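Local atomic coordinates of molinate hydrolase (Gulosibacter molinativorax, PDB entry 4UB9), a protein that hydrolyses the thiocarbamate pesticide molinate, as a zinc-binding member of the amidohydrolase family. Residues Q85-L90 with T463-V468; G136-V141 with E399-W404; V448-D453 with T459-L464. All coordinates share one frame; numbering follows the deposited sequence.

Contact 1 of 3, residues Q85-L90 with T463-V468; sequences QGKWIL and TLSHVV
Lys87 and Ser465 make the one close approach here: the ammonium nitrogen NZ of Lys87 comes 3.1 Å from OG of Ser465, within hydrogen-bonding distance. The bond should be read with some doubt, because OG of Ser465 is modelled too near a neighbouring carboxylate oxygen to be placed with confidence. The firmer partner of the lysine is that carboxylate, which forms a salt bridge with NZ and belongs to Asp451, just past the end of strand 447-450, which lies between the two segments. The backbones themselves stay well apart, the CA atoms of Lys87 and Ser465 being 8.9 Å from each other, and a long side chain is needed to span the gap. Lysine suits the task. Its CG stands opposite the carbonyl carbon and beside the backbone N (chi1 -71°), the chain then runs straight through CD and CE, and the last torsion (chi4 -135°) turns NZ towards the Asp451 carboxylate and the serine beside it. The small Ser465 needs only one turn, about CA-CB (chi1 -68°), to bring OG to meet it. His466 adds a little cover beside the lysine end; its NE2 lies 4.6 Å from Lys87 NZ, too far for a bond, while its ND1 is held by Glu473. A positive charge on this ring would probably be disfavoured by the lysine, though Glu473 would pull the other way. Trp88 and Leu90 bond through their backbones to Leu450 and Val448, and Val449 likewise to Ser465 and His466, so strand 447-450 is the antiparallel neighbour of both segments. The arrangement is that of a lysine reaching across a central strand to a classic beta bulge, in which Ser465 and His466 both face Val449, at the surface of the mixed sheet in this amidohydrolase.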
ATOM      1  N   GLN A  85     -48.919  34.727   2.577  1.00 53.89           N
ATOM      2  CA  GLN A  85     -48.802  36.136   2.902  1.00 58.02           C
ATOM      3  C   GLN A  85     -47.498  36.361   3.622  1.00 53.19           C
ATOM      4  O   GLN A  85     -47.183  35.667   4.562  1.00 55.43           O
ATOM      5  CB  GLN A  85     -49.939  36.542   3.838  1.00 69.32           C
ATOM      6  CG  GLN A  85     -50.848  37.657   3.342  1.00 79.31           C
ATOM      7  CD  GLN A  85     -51.096  38.744   4.383  1.00 82.99           C
ATOM      8  OE1 GLN A  85     -51.266  38.477   5.569  1.00 91.89           O
ATOM      9  NE2 GLN A  85     -51.119  39.982   3.933  1.00 80.55           N
ATOM     10  N   GLY A  86     -46.754  37.364   3.187  1.00 49.93           N
ATOM     11  CA  GLY A  86     -45.458  37.666   3.755  1.00 47.87           C
ATOM     12  C   GLY A  86     -44.359  36.705   3.365  1.00 47.92           C
ATOM     13  O   GLY A  86     -43.301  36.689   3.942  1.00 44.90           O
ATOM     14  N   LYS A  87     -44.623  35.915   2.351  1.00 49.82           N
ATOM     15  CA  LYS A  87     -43.750  34.829   1.981  1.00 52.47           C
ATOM     16  C   LYS A  87     -43.406  34.826   0.500  1.00 57.73           C
ATOM     17  O   LYS A  87     -43.988  35.531  -0.299  1.00 60.20           O
ATOM     18  CB  LYS A  87     -44.354  33.499   2.404  1.00 53.19           C
ATOM     19  CG  LYS A  87     -44.326  33.309   3.905  1.00 57.90           C
ATOM     20  CD  LYS A  87     -44.984  32.023   4.353  1.00 59.03           C
ATOM     21  CE  LYS A  87     -45.095  31.989   5.864  1.00 61.19           C
ATOM     22  NZ  LYS A  87     -44.682  30.692   6.436  1.00 60.45           N
ATOM     23  N   TRP A  88     -42.396  34.064   0.158  1.00 56.05           N
ATOM     24  CA  TRP A  88     -41.930  33.974  -1.203  1.00 48.30           C
ATOM     25  C   TRP A  88     -42.257  32.622  -1.814  1.00 42.42           C
ATOM     26  O   TRP A  88     -42.094  31.595  -1.214  1.00 41.38           O
ATOM     27  CB  TRP A  88     -40.454  34.291  -1.276  1.00 45.97           C
ATOM     28  CG  TRP A  88     -40.176  35.740  -1.103  1.00 47.81           C
ATOM     29  CD1 TRP A  88     -39.864  36.638  -2.086  1.00 48.81           C
ATOM     30  CD2 TRP A  88     -40.173  36.472   0.123  1.00 46.47           C
ATOM     31  NE1 TRP A  88     -39.668  37.890  -1.543  1.00 46.23           N
ATOM     32  CE2 TRP A  88     -39.842  37.811  -0.188  1.00 47.88           C
ATOM     33  CE3 TRP A  88     -40.404  36.126   1.453  1.00 46.27           C
ATOM     34  CZ2 TRP A  88     -39.758  38.806   0.782  1.00 45.76           C
ATOM     35  CZ3 TRP A  88     -40.315  37.114   2.425  1.00 50.84           C
ATOM     36  CH2 TRP A  88     -39.995  38.446   2.078  1.00 53.37           C
ATOM     37  N   ILE A  89     -42.751  32.682  -3.033  1.00 41.13           N
ATOM     38  CA  ILE A  89     -43.143  31.515  -3.791  1.00 39.33           C
ATOM     39  C   ILE A  89     -42.164  31.279  -4.953  1.00 37.94           C
ATOM     40  O   ILE A  89     -42.052  32.110  -5.862  1.00 38.60           O
ATOM     41  CB  ILE A  89     -44.540  31.664  -4.395  1.00 37.24           C
ATOM     42  CG1 ILE A  89     -45.563  31.915  -3.289  1.00 37.26           C
ATOM     43  CG2 ILE A  89     -44.903  30.397  -5.165  1.00 39.66           C
ATOM     44  CD1 ILE A  89     -46.930  32.352  -3.799  1.00 34.30           C
ATOM     45  N   LEU A  90     -41.494  30.129  -4.915  1.00 37.42           N
ATOM     46  CA  LEU A  90     -40.514  29.718  -5.946  1.00 35.03           C
ATOM     47  C   LEU A  90     -40.941  28.433  -6.631  1.00 36.58           C
ATOM     48  O   LEU A  90     -41.802  27.698  -6.097  1.00 34.44           O
ATOM     49  CB  LEU A  90     -39.145  29.522  -5.355  1.00 35.14           C
ATOM     50  CG  LEU A  90     -38.308  30.776  -5.099  1.00 37.82           C
ATOM     51  CD1 LEU A  90     -38.906  31.647  -3.984  1.00 38.44           C
ATOM     52  CD2 LEU A  90     -36.885  30.394  -4.739  1.00 36.14           C
ATOM     53  N   THR A 463     -34.968  28.852   4.162  1.00 39.36           N
ATOM     54  CA  THR A 463     -36.110  29.164   5.062  1.00 39.27           C
ATOM     55  C   THR A 463     -37.402  28.530   4.558  1.00 42.14           C
ATOM     56  O   THR A 463     -38.469  29.147   4.598  1.00 41.27           O
ATOM     57  CB  THR A 463     -36.310  30.681   5.267  1.00 36.28           C
ATOM     58  OG1 THR A 463     -36.691  31.279   4.018  1.00 39.73           O
ATOM     59  CG2 THR A 463     -35.045  31.327   5.775  1.00 32.88           C
ATOM     60  N   LEU A 464     -37.313  27.259   4.172  1.00 42.22           N
ATOM     61  CA  LEU A 464     -38.479  26.529   3.635  1.00 44.09           C
ATOM     62  C   LEU A 464     -39.623  26.353   4.615  1.00 43.97           C
ATOM     63  O   LEU A 464     -39.421  25.841   5.675  1.00 46.59           O
ATOM     64  CB  LEU A 464     -38.091  25.125   3.211  1.00 43.29           C
ATOM     65  CG  LEU A 464     -37.358  24.976   1.891  1.00 46.70           C
ATOM     66  CD1 LEU A 464     -36.760  23.573   1.823  1.00 46.00           C
ATOM     67  CD2 LEU A 464     -38.323  25.209   0.745  1.00 47.83           C
ATOM     68  N   SER A 465     -40.816  26.747   4.203  1.00 43.84           N
ATOM     69  CA  SER A 465     -42.052  26.572   4.977  1.00 47.39           C
ATOM     70  C   SER A 465     -42.924  25.524   4.411  1.00 42.59           C
ATOM     71  O   SER A 465     -43.603  24.847   5.140  1.00 42.43           O
ATOM     72  CB  SER A 465     -42.940  27.824   4.918  1.00 56.74           C
ATOM     73  OG  SER A 465     -42.344  28.882   5.595  1.00 68.25           O
ATOM     74  N   HIS A 466     -42.964  25.440   3.085  1.00 43.06           N
ATOM     75  CA  HIS A 466     -43.840  24.493   2.398  1.00 40.39           C
ATOM     76  C   HIS A 466     -43.166  23.922   1.179  1.00 41.29           C
ATOM     77  O   HIS A 466     -42.428  24.608   0.469  1.00 38.49           O
ATOM     78  CB  HIS A 466     -45.155  25.140   1.985  1.00 41.55           C
ATOM     79  CG  HIS A 466     -45.917  25.709   3.136  1.00 50.98           C
ATOM     80  ND1 HIS A 466     -46.887  24.994   3.809  1.00 54.99           N
ATOM     81  CD2 HIS A 466     -45.807  26.897   3.779  1.00 49.49           C
ATOM     82  CE1 HIS A 466     -47.352  25.729   4.806  1.00 53.94           C
ATOM     83  NE2 HIS A 466     -46.705  26.881   4.814  1.00 49.13           N
ATOM     84  N   VAL A 467     -43.497  22.663   0.901  1.00 41.06           N
ATOM     85  CA  VAL A 467     -42.998  21.974  -0.287  1.00 35.62           C
ATOM     86  C   VAL A 467     -44.150  21.269  -0.956  1.00 32.55           C
ATOM     87  O   VAL A 467     -44.853  20.494  -0.332  1.00 34.32           O
ATOM     88  CB  VAL A 467     -41.896  20.947   0.047  1.00 36.80           C
ATOM     89  CG1 VAL A 467     -41.463  20.216  -1.213  1.00 34.59           C
ATOM     90  CG2 VAL A 467     -40.685  21.612   0.701  1.00 34.91           C
ATOM     91  N   VAL A 468     -44.294  21.505  -2.246  1.00 34.74           N
ATOM     92  CA  VAL A 468     -45.394  20.959  -3.010  1.00 34.34           C
ATOM     93  C   VAL A 468     -44.872  20.308  -4.284  1.00 39.55           C
ATOM     94  O   VAL A 468     -44.083  20.907  -5.041  1.00 40.93           O
ATOM     95  CB  VAL A 468     -46.377  22.054  -3.428  1.00 36.79           C
ATOM     96  CG1 VAL A 468     -47.499  21.484  -4.307  1.00 39.72           C
ATOM     97  CG2 VAL A 468     -46.963  22.716  -2.201  1.00 36.13           C
TER

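Contact 2 of 3, residues G136-V141 with E399-W404; sequences GGVTTV and EDHFVW
The backbones come closest where Gly136, at the end of helix 122-135, faces Glu399, the N-cap residue of helix 400-410, with their CA atoms 6.3 Å apart. From the first turn of that helix His401 reaches back and donates from NE2 to O of Gly136, a bond of 2.8 Å with an N-H...O angle of 152°. The oxygen sits at the ring edge, nearly in the imidazole plane, although the donor is tilted 34° from the carbonyl plane. Glycine suits position 136, since a CB there would collide with CE1 of His401. Gly137, with positive phi, is the C-prime residue of a Schellman motif that ends the preceding helix and turns the chain into strand 138-143, a parallel neighbour of strand 88-95. Val138 then lays CG2 over one face of the imidazole, a CH-pi contact 3.7 Å from the ring centroid. The opposite face of the imidazole is met near its rim by CD1 of Phe402, so an aliphatic branch and an aromatic ring hold it between them. CZ of Phe402 also approaches O of Gly136, at 3.4 Å and obliquely. With CG between the backbone N and the carbonyl carbon (chi1 60°), the His401 ring is directed at the glycine carbonyl. A leucine in its place would probably leave O of Gly136 without this buried N-H donor and Val138 CG2 without a flat face to rest on. Leu93 and Leu370 also touch His401.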
ATOM      1  N   GLY A 136     -35.159  19.036   1.176  1.00 39.18           N
ATOM      2  CA  GLY A 136     -34.542  20.346   0.910  1.00 34.09           C
ATOM      3  C   GLY A 136     -35.233  21.170  -0.185  1.00 31.23           C
ATOM      4  O   GLY A 136     -34.670  22.131  -0.703  1.00 32.80           O
ATOM      5  N   GLY A 137     -36.434  20.781  -0.570  1.00 28.77           N
ATOM      6  CA  GLY A 137     -37.214  21.552  -1.553  1.00 34.37           C
ATOM      7  C   GLY A 137     -36.951  21.205  -3.023  1.00 38.10           C
ATOM      8  O   GLY A 137     -37.462  21.863  -3.940  1.00 38.92           O
ATOM      9  N   VAL A 138     -36.154  20.164  -3.238  1.00 37.83           N
ATOM     10  CA  VAL A 138     -35.772  19.776  -4.582  1.00 35.38           C
ATOM     11  C   VAL A 138     -36.812  18.781  -5.077  1.00 31.58           C
ATOM     12  O   VAL A 138     -36.895  17.675  -4.568  1.00 27.85           O
ATOM     13  CB  VAL A 138     -34.376  19.174  -4.625  1.00 33.36           C
ATOM     14  CG1 VAL A 138     -34.037  18.680  -6.042  1.00 34.96           C
ATOM     15  CG2 VAL A 138     -33.354  20.180  -4.156  1.00 36.34           C
ATOM     16  N   THR A 139     -37.590  19.191  -6.061  1.00 29.15           N
ATOM     17  CA  THR A 139     -38.655  18.338  -6.578  1.00 33.58           C
ATOM     18  C   THR A 139     -38.220  17.499  -7.798  1.00 35.46           C
ATOM     19  O   THR A 139     -38.863  16.502  -8.138  1.00 39.24           O
ATOM     20  CB  THR A 139     -39.874  19.171  -6.967  1.00 37.15           C
ATOM     21  OG1 THR A 139     -39.425  20.390  -7.579  1.00 38.55           O
ATOM     22  CG2 THR A 139     -40.713  19.495  -5.717  1.00 38.13           C
ATOM     23  N   THR A 140     -37.133  17.911  -8.445  1.00 36.89           N
ATOM     24  CA  THR A 140     -36.549  17.150  -9.573  1.00 37.83           C
ATOM     25  C   THR A 140     -35.044  17.010  -9.438  1.00 37.23           C
ATOM     26  O   THR A 140     -34.335  18.002  -9.242  1.00 36.54           O
ATOM     27  CB  THR A 140     -36.862  17.792 -10.932  1.00 42.24           C
ATOM     28  OG1 THR A 140     -38.282  17.911 -11.081  1.00 38.44           O
ATOM     29  CG2 THR A 140     -36.318  16.953 -12.079  1.00 39.73           C
ATOM     30  N   VAL A 141     -34.571  15.756  -9.514  1.00 33.75           N
ATOM     31  CA  VAL A 141     -33.148  15.492  -9.521  1.00 31.09           C
ATOM     32  C   VAL A 141     -32.690  14.805 -10.798  1.00 30.43           C
ATOM     33  O   VAL A 141     -33.356  13.920 -11.330  1.00 30.28           O
ATOM     34  CB  VAL A 141     -32.666  14.647  -8.308  1.00 31.38           C
ATOM     35  CG1 VAL A 141     -32.839  15.425  -7.014  1.00 33.05           C
ATOM     36  CG2 VAL A 141     -33.365  13.318  -8.240  1.00 29.37           C
ATOM     37  N   GLU A 399     -28.773  19.676   1.306  1.00 36.56           N
ATOM     38  CA  GLU A 399     -28.264  21.029   1.572  1.00 44.45           C
ATOM     39  C   GLU A 399     -27.220  21.534   0.576  1.00 39.45           C
ATOM     40  O   GLU A 399     -26.875  22.711   0.578  1.00 39.24           O
ATOM     41  CB  GLU A 399     -27.565  21.046   2.924  1.00 50.28           C
ATOM     42  CG  GLU A 399     -28.506  20.798   4.089  1.00 58.31           C
ATOM     43  CD  GLU A 399     -27.846  21.025   5.441  1.00 58.73           C
ATOM     44  OE1 GLU A 399     -27.051  21.969   5.594  1.00 51.74           O
ATOM     45  OE2 GLU A 399     -28.166  20.273   6.362  1.00 69.70           O
ATOM     46  N   ASP A 400     -26.738  20.625  -0.254  1.00 34.38           N
ATOM     47  CA  ASP A 400     -25.722  20.902  -1.249  1.00 34.57           C
ATOM     48  C   ASP A 400     -26.112  22.044  -2.232  1.00 31.42           C
ATOM     49  O   ASP A 400     -25.278  22.847  -2.602  1.00 30.54           O
ATOM     50  CB  ASP A 400     -25.461  19.645  -2.045  1.00 36.70           C
ATOM     51  CG  ASP A 400     -26.758  19.071  -2.706  1.00 40.89           C
ATOM     52  OD1 ASP A 400     -27.781  18.838  -2.002  1.00 42.08           O
ATOM     53  OD2 ASP A 400     -26.747  18.856  -3.944  1.00 46.87           O
ATOM     54  N   HIS A 401     -27.378  22.088  -2.620  1.00 27.72           N
ATOM     55  CA  HIS A 401     -27.883  23.154  -3.470  1.00 33.97           C
ATOM     56  C   HIS A 401     -27.838  24.545  -2.793  1.00 37.06           C
ATOM     57  O   HIS A 401     -27.480  25.545  -3.448  1.00 39.11           O
ATOM     58  CB  HIS A 401     -29.263  22.844  -4.042  1.00 32.87           C
ATOM     59  CG  HIS A 401     -30.323  22.627  -3.016  1.00 36.74           C
ATOM     60  ND1 HIS A 401     -30.171  21.780  -1.945  1.00 42.62           N
ATOM     61  CD2 HIS A 401     -31.606  23.052  -2.966  1.00 40.45           C
ATOM     62  CE1 HIS A 401     -31.289  21.742  -1.243  1.00 39.71           C
ATOM     63  NE2 HIS A 401     -32.179  22.505  -1.841  1.00 41.70           N
ATOM     64  N   PHE A 402     -28.197  24.613  -1.505  1.00 34.95           N
ATOM     65  CA  PHE A 402     -28.102  25.868  -0.740  1.00 31.51           C
ATOM     66  C   PHE A 402     -26.667  26.352  -0.683  1.00 29.52           C
ATOM     67  O   PHE A 402     -26.352  27.479  -0.977  1.00 32.79           O
ATOM     68  CB  PHE A 402     -28.606  25.725   0.695  1.00 33.41           C
ATOM     69  CG  PHE A 402     -30.032  25.225   0.825  1.00 35.76           C
ATOM     70  CD1 PHE A 402     -31.069  25.747   0.065  1.00 34.46           C
ATOM     71  CD2 PHE A 402     -30.338  24.226   1.750  1.00 37.94           C
ATOM     72  CE1 PHE A 402     -32.362  25.253   0.183  1.00 35.44           C
ATOM     73  CE2 PHE A 402     -31.645  23.759   1.890  1.00 36.26           C
ATOM     74  CZ  PHE A 402     -32.653  24.260   1.093  1.00 36.77           C
ATOM     75  N   VAL A 403     -25.772  25.434  -0.434  1.00 33.97           N
ATOM     76  CA  VAL A 403     -24.353  25.754  -0.394  1.00 32.58           C
ATOM     77  C   VAL A 403     -23.822  26.239  -1.744  1.00 32.62           C
ATOM     78  O   VAL A 403     -22.955  27.136  -1.824  1.00 32.57           O
ATOM     79  CB  VAL A 403     -23.529  24.537   0.082  1.00 34.14           C
ATOM     80  CG1 VAL A 403     -22.024  24.819   0.039  1.00 36.53           C
ATOM     81  CG2 VAL A 403     -23.945  24.172   1.507  1.00 36.59           C
ATOM     82  N   TRP A 404     -24.285  25.608  -2.805  1.00 32.37           N
ATOM     83  CA  TRP A 404     -23.854  25.971  -4.187  1.00 36.44           C
ATOM     84  C   TRP A 404     -24.189  27.440  -4.485  1.00 32.82           C
ATOM     85  O   TRP A 404     -23.348  28.229  -4.897  1.00 32.91           O
ATOM     86  CB  TRP A 404     -24.569  25.057  -5.204  1.00 36.53           C
ATOM     87  CG  TRP A 404     -24.095  25.167  -6.628  1.00 35.82           C
ATOM     88  CD1 TRP A 404     -23.250  24.321  -7.269  1.00 36.29           C
ATOM     89  CD2 TRP A 404     -24.482  26.148  -7.582  1.00 33.86           C
ATOM     90  NE1 TRP A 404     -23.094  24.707  -8.576  1.00 37.09           N
ATOM     91  CE2 TRP A 404     -23.835  25.833  -8.788  1.00 33.76           C
ATOM     92  CE3 TRP A 404     -25.328  27.263  -7.535  1.00 35.86           C
ATOM     93  CZ2 TRP A 404     -23.987  26.593  -9.932  1.00 37.14           C
ATOM     94  CZ3 TRP A 404     -25.493  28.010  -8.671  1.00 36.47           C
ATOM     95  CH2 TRP A 404     -24.824  27.674  -9.865  1.00 38.58           C
TER

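Contact 3 of 3, residues V448-D453 with T459-L464; sequences VVLDQD and TNMRTL
This contact belongs to the antiparallel connection between strands 447-450 and 464-469, in which a 3-10 turn and an inverse gamma turn centred on Thr463 bring the chain back against Leu450 and Asp451. Leu450 and Leu464 form a non-hydrogen-bonded pair, their CA atoms 4.5 Å apart. On the face carrying these two residues, CD2 of Leu450 meets CD2 of Leu464 at 3.7 Å, and the same methyl of Leu464 lies against CB of Val448. The other branch of Leu450, CD1, touches SD of Met461, a flexible side chain bent at chi2 and chi3. Just past the strand the contact turns polar. O of Thr463 accepts from N of Asp451 at 2.9 Å, while the carboxylate of Asp451 is engaged by Lys87. OG1 of Thr463 sits between its own backbone N and carbonyl carbon (chi1 65°), where it accepts from N of Gln452 (3.1 Å) and, weakly, from N of Asp451. It also donates to O of Asn460 at 2.7 Å, in the carbonyl plane; threonine suits the place because its one hydroxyl serves both arms of the loop. CB of Gln452 packs on CG of Asn460, and their acceptors OE1 and OD1 lie near each other without bonding. Asn460 finishes the closure: ND2 reaches O of Asp453 at 2.9 Å in a nearly straight bond (165°), with the nitrogen lying above the carbonyl plane.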
ATOM      1  N   VAL A 448     -42.155  25.592  -4.054  1.00 35.02           N
ATOM      2  CA  VAL A 448     -41.734  25.748  -2.691  1.00 35.02           C
ATOM      3  C   VAL A 448     -42.047  27.151  -2.179  1.00 38.91           C
ATOM      4  O   VAL A 448     -42.103  28.111  -2.960  1.00 37.22           O
ATOM      5  CB  VAL A 448     -40.256  25.448  -2.473  1.00 35.78           C
ATOM      6  CG1 VAL A 448     -39.965  24.070  -2.991  1.00 40.56           C
ATOM      7  CG2 VAL A 448     -39.354  26.473  -3.113  1.00 38.41           C
ATOM      8  N   VAL A 449     -42.208  27.258  -0.862  1.00 36.11           N
ATOM      9  CA  VAL A 449     -42.528  28.514  -0.216  1.00 34.27           C
ATOM     10  C   VAL A 449     -41.501  28.781   0.849  1.00 34.46           C
ATOM     11  O   VAL A 449     -41.287  27.938   1.723  1.00 34.65           O
ATOM     12  CB  VAL A 449     -43.929  28.464   0.425  1.00 39.33           C
ATOM     13  CG1 VAL A 449     -44.249  29.781   1.113  1.00 39.46           C
ATOM     14  CG2 VAL A 449     -44.996  28.149  -0.621  1.00 38.14           C
ATOM     15  N   LEU A 450     -40.878  29.956   0.779  1.00 35.60           N
ATOM     16  CA  LEU A 450     -39.897  30.401   1.758  1.00 33.66           C
ATOM     17  C   LEU A 450     -40.428  31.528   2.635  1.00 41.46           C
ATOM     18  O   LEU A 450     -41.227  32.343   2.203  1.00 38.82           O
ATOM     19  CB  LEU A 450     -38.663  30.931   1.066  1.00 37.02           C
ATOM     20  CG  LEU A 450     -38.042  30.086  -0.032  1.00 35.38           C
ATOM     21  CD1 LEU A 450     -36.880  30.839  -0.646  1.00 36.89           C
ATOM     22  CD2 LEU A 450     -37.555  28.775   0.537  1.00 38.63           C
ATOM     23  N   ASP A 451     -39.909  31.599   3.853  1.00 44.35           N
ATOM     24  CA  ASP A 451     -40.317  32.629   4.829  1.00 48.12           C
ATOM     25  C   ASP A 451     -39.559  33.912   4.722  1.00 47.67           C
ATOM     26  O   ASP A 451     -39.986  34.920   5.233  1.00 48.62           O
ATOM     27  CB  ASP A 451     -40.080  32.137   6.249  1.00 49.91           C
ATOM     28  CG  ASP A 451     -41.071  31.113   6.661  1.00 52.38           C
ATOM     29  OD1 ASP A 451     -42.083  30.965   5.957  1.00 52.71           O
ATOM     30  OD2 ASP A 451     -40.818  30.413   7.658  1.00 65.04           O
ATOM     31  N   GLN A 452     -38.387  33.856   4.124  1.00 48.99           N
ATOM     32  CA  GLN A 452     -37.607  35.048   3.941  1.00 45.61           C
ATOM     33  C   GLN A 452     -37.134  35.197   2.530  1.00 48.19           C
ATOM     34  O   GLN A 452     -37.266  34.279   1.726  1.00 46.40           O
ATOM     35  CB  GLN A 452     -36.468  35.080   4.910  1.00 48.78           C
ATOM     36  CG  GLN A 452     -36.985  35.331   6.307  1.00 54.23           C
ATOM     37  CD  GLN A 452     -35.886  35.163   7.314  1.00 56.91           C
ATOM     38  OE1 GLN A 452     -34.951  35.961   7.380  1.00 54.82           O
ATOM     39  NE2 GLN A 452     -36.005  34.142   8.136  1.00 66.20           N
ATOM     40  N   ASP A 453     -36.608  36.386   2.231  1.00 47.03           N
ATOM     41  CA  ASP A 453     -36.342  36.830   0.878  1.00 41.64           C
ATOM     42  C   ASP A 453     -34.984  36.341   0.366  1.00 39.91           C
ATOM     43  O   ASP A 453     -33.923  36.842   0.768  1.00 39.15           O
ATOM     44  CB  ASP A 453     -36.387  38.355   0.803  1.00 48.49           C
ATOM     45  CG  ASP A 453     -36.285  38.890  -0.634  1.00 56.70           C
ATOM     46  OD1 ASP A 453     -36.438  38.124  -1.613  1.00 58.56           O
ATOM     47  OD2 ASP A 453     -36.078  40.099  -0.781  1.00 58.87           O
ATOM     48  N   THR A 459     -28.701  32.830   1.417  1.00 30.66           N
ATOM     49  CA  THR A 459     -28.878  31.859   2.527  1.00 34.91           C
ATOM     50  C   THR A 459     -30.360  31.710   2.973  1.00 36.99           C
ATOM     51  O   THR A 459     -30.729  30.698   3.573  1.00 42.66           O
ATOM     52  CB  THR A 459     -28.038  32.186   3.789  1.00 36.82           C
ATOM     53  OG1 THR A 459     -28.537  33.377   4.402  1.00 44.10           O
ATOM     54  CG2 THR A 459     -26.589  32.398   3.438  1.00 39.14           C
ATOM     55  N   ASN A 460     -31.197  32.703   2.682  1.00 33.70           N
ATOM     56  CA  ASN A 460     -32.652  32.564   2.921  1.00 37.97           C
ATOM     57  C   ASN A 460     -33.347  31.495   2.110  1.00 34.43           C
ATOM     58  O   ASN A 460     -34.521  31.160   2.349  1.00 30.43           O
ATOM     59  CB  ASN A 460     -33.390  33.883   2.700  1.00 40.06           C
ATOM     60  CG  ASN A 460     -33.096  34.896   3.790  1.00 37.81           C
ATOM     61  OD1 ASN A 460     -32.934  34.540   4.943  1.00 38.39           O
ATOM     62  ND2 ASN A 460     -33.046  36.161   3.420  1.00 41.29           N
ATOM     63  N   MET A 461     -32.629  30.951   1.155  1.00 38.01           N
ATOM     64  CA  MET A 461     -33.133  29.770   0.422  1.00 37.05           C
ATOM     65  C   MET A 461     -33.438  28.612   1.376  1.00 34.86           C
ATOM     66  O   MET A 461     -34.303  27.772   1.097  1.00 33.56           O
ATOM     67  CB  MET A 461     -32.123  29.305  -0.633  1.00 35.79           C
ATOM     68  CG  MET A 461     -31.969  30.226  -1.843  1.00 33.81           C
ATOM     69  SD  MET A 461     -33.470  30.320  -2.817  1.00 39.66           S
ATOM     70  CE  MET A 461     -33.700  28.619  -3.353  1.00 40.11           C
ATOM     71  N   ARG A 462     -32.750  28.613   2.504  1.00 36.24           N
ATOM     72  CA  ARG A 462     -32.963  27.576   3.514  1.00 39.86           C
ATOM     73  C   ARG A 462     -34.287  27.720   4.275  1.00 39.20           C
ATOM     74  O   ARG A 462     -34.653  26.825   4.981  1.00 39.07           O
ATOM     75  CB  ARG A 462     -31.832  27.554   4.518  1.00 37.25           C
ATOM     76  CG  ARG A 462     -30.516  27.093   3.931  1.00 42.69           C
ATOM     77  CD  ARG A 462     -29.367  27.381   4.893  1.00 45.74           C
ATOM     78  NE  ARG A 462     -28.057  26.934   4.393  1.00 47.70           N
ATOM     79  CZ  ARG A 462     -27.592  25.681   4.444  1.00 39.33           C
ATOM     80  NH1 ARG A 462     -28.327  24.720   4.949  1.00 41.78           N
ATOM     81  NH2 ARG A 462     -26.384  25.399   3.995  1.00 37.52           N
ATOM     82  N   THR A 463     -34.968  28.852   4.162  1.00 39.36           N
ATOM     83  CA  THR A 463     -36.110  29.164   5.062  1.00 39.27           C
ATOM     84  C   THR A 463     -37.402  28.530   4.558  1.00 42.14           C
ATOM     85  O   THR A 463     -38.469  29.147   4.598  1.00 41.27           O
ATOM     86  CB  THR A 463     -36.310  30.681   5.267  1.00 36.28           C
ATOM     87  OG1 THR A 463     -36.691  31.279   4.018  1.00 39.73           O
ATOM     88  CG2 THR A 463     -35.045  31.327   5.775  1.00 32.88           C
ATOM     89  N   LEU A 464     -37.313  27.259   4.172  1.00 42.22           N
ATOM     90  CA  LEU A 464     -38.479  26.529   3.635  1.00 44.09           C
ATOM     91  C   LEU A 464     -39.623  26.353   4.615  1.00 43.97           C
ATOM     92  O   LEU A 464     -39.421  25.841   5.675  1.00 46.59           O
ATOM     93  CB  LEU A 464     -38.091  25.125   3.211  1.00 43.29           C
ATOM     94  CG  LEU A 464     -37.358  24.976   1.891  1.00 46.70           C
ATOM     95  CD1 LEU A 464     -36.760  23.573   1.823  1.00 46.00           C
ATOM     96  CD2 LEU A 464     -38.323  25.209   0.745  1.00 47.83           C
TER

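Contact 2 is fully buried and nearest the middle of the chain, contact 3 is partly buried, and contact 1 lies at the surface. Contacts 1 and 3 share Thr463 and Leu464; contact 3 joins the neighbours 447-450 and 464-469, while contact 1 spans from 88-95 to 464-469 across 447-450. All three reach one mixed sheet, in which strand 88-95 adjoins both 138-143 and 447-450. Their chemistry follows depth: a charged lysine at contact 1, backbone and hydroxyl bonds beside packed leucines at contact 3, an imidazole held between apolar groups and bonded to a buried backbone carbonyl at contact 2. Leu464 packs CD1 on Gly136, and Arg462 forms a salt bridge with Glu399, joining contact 3 to contact 2.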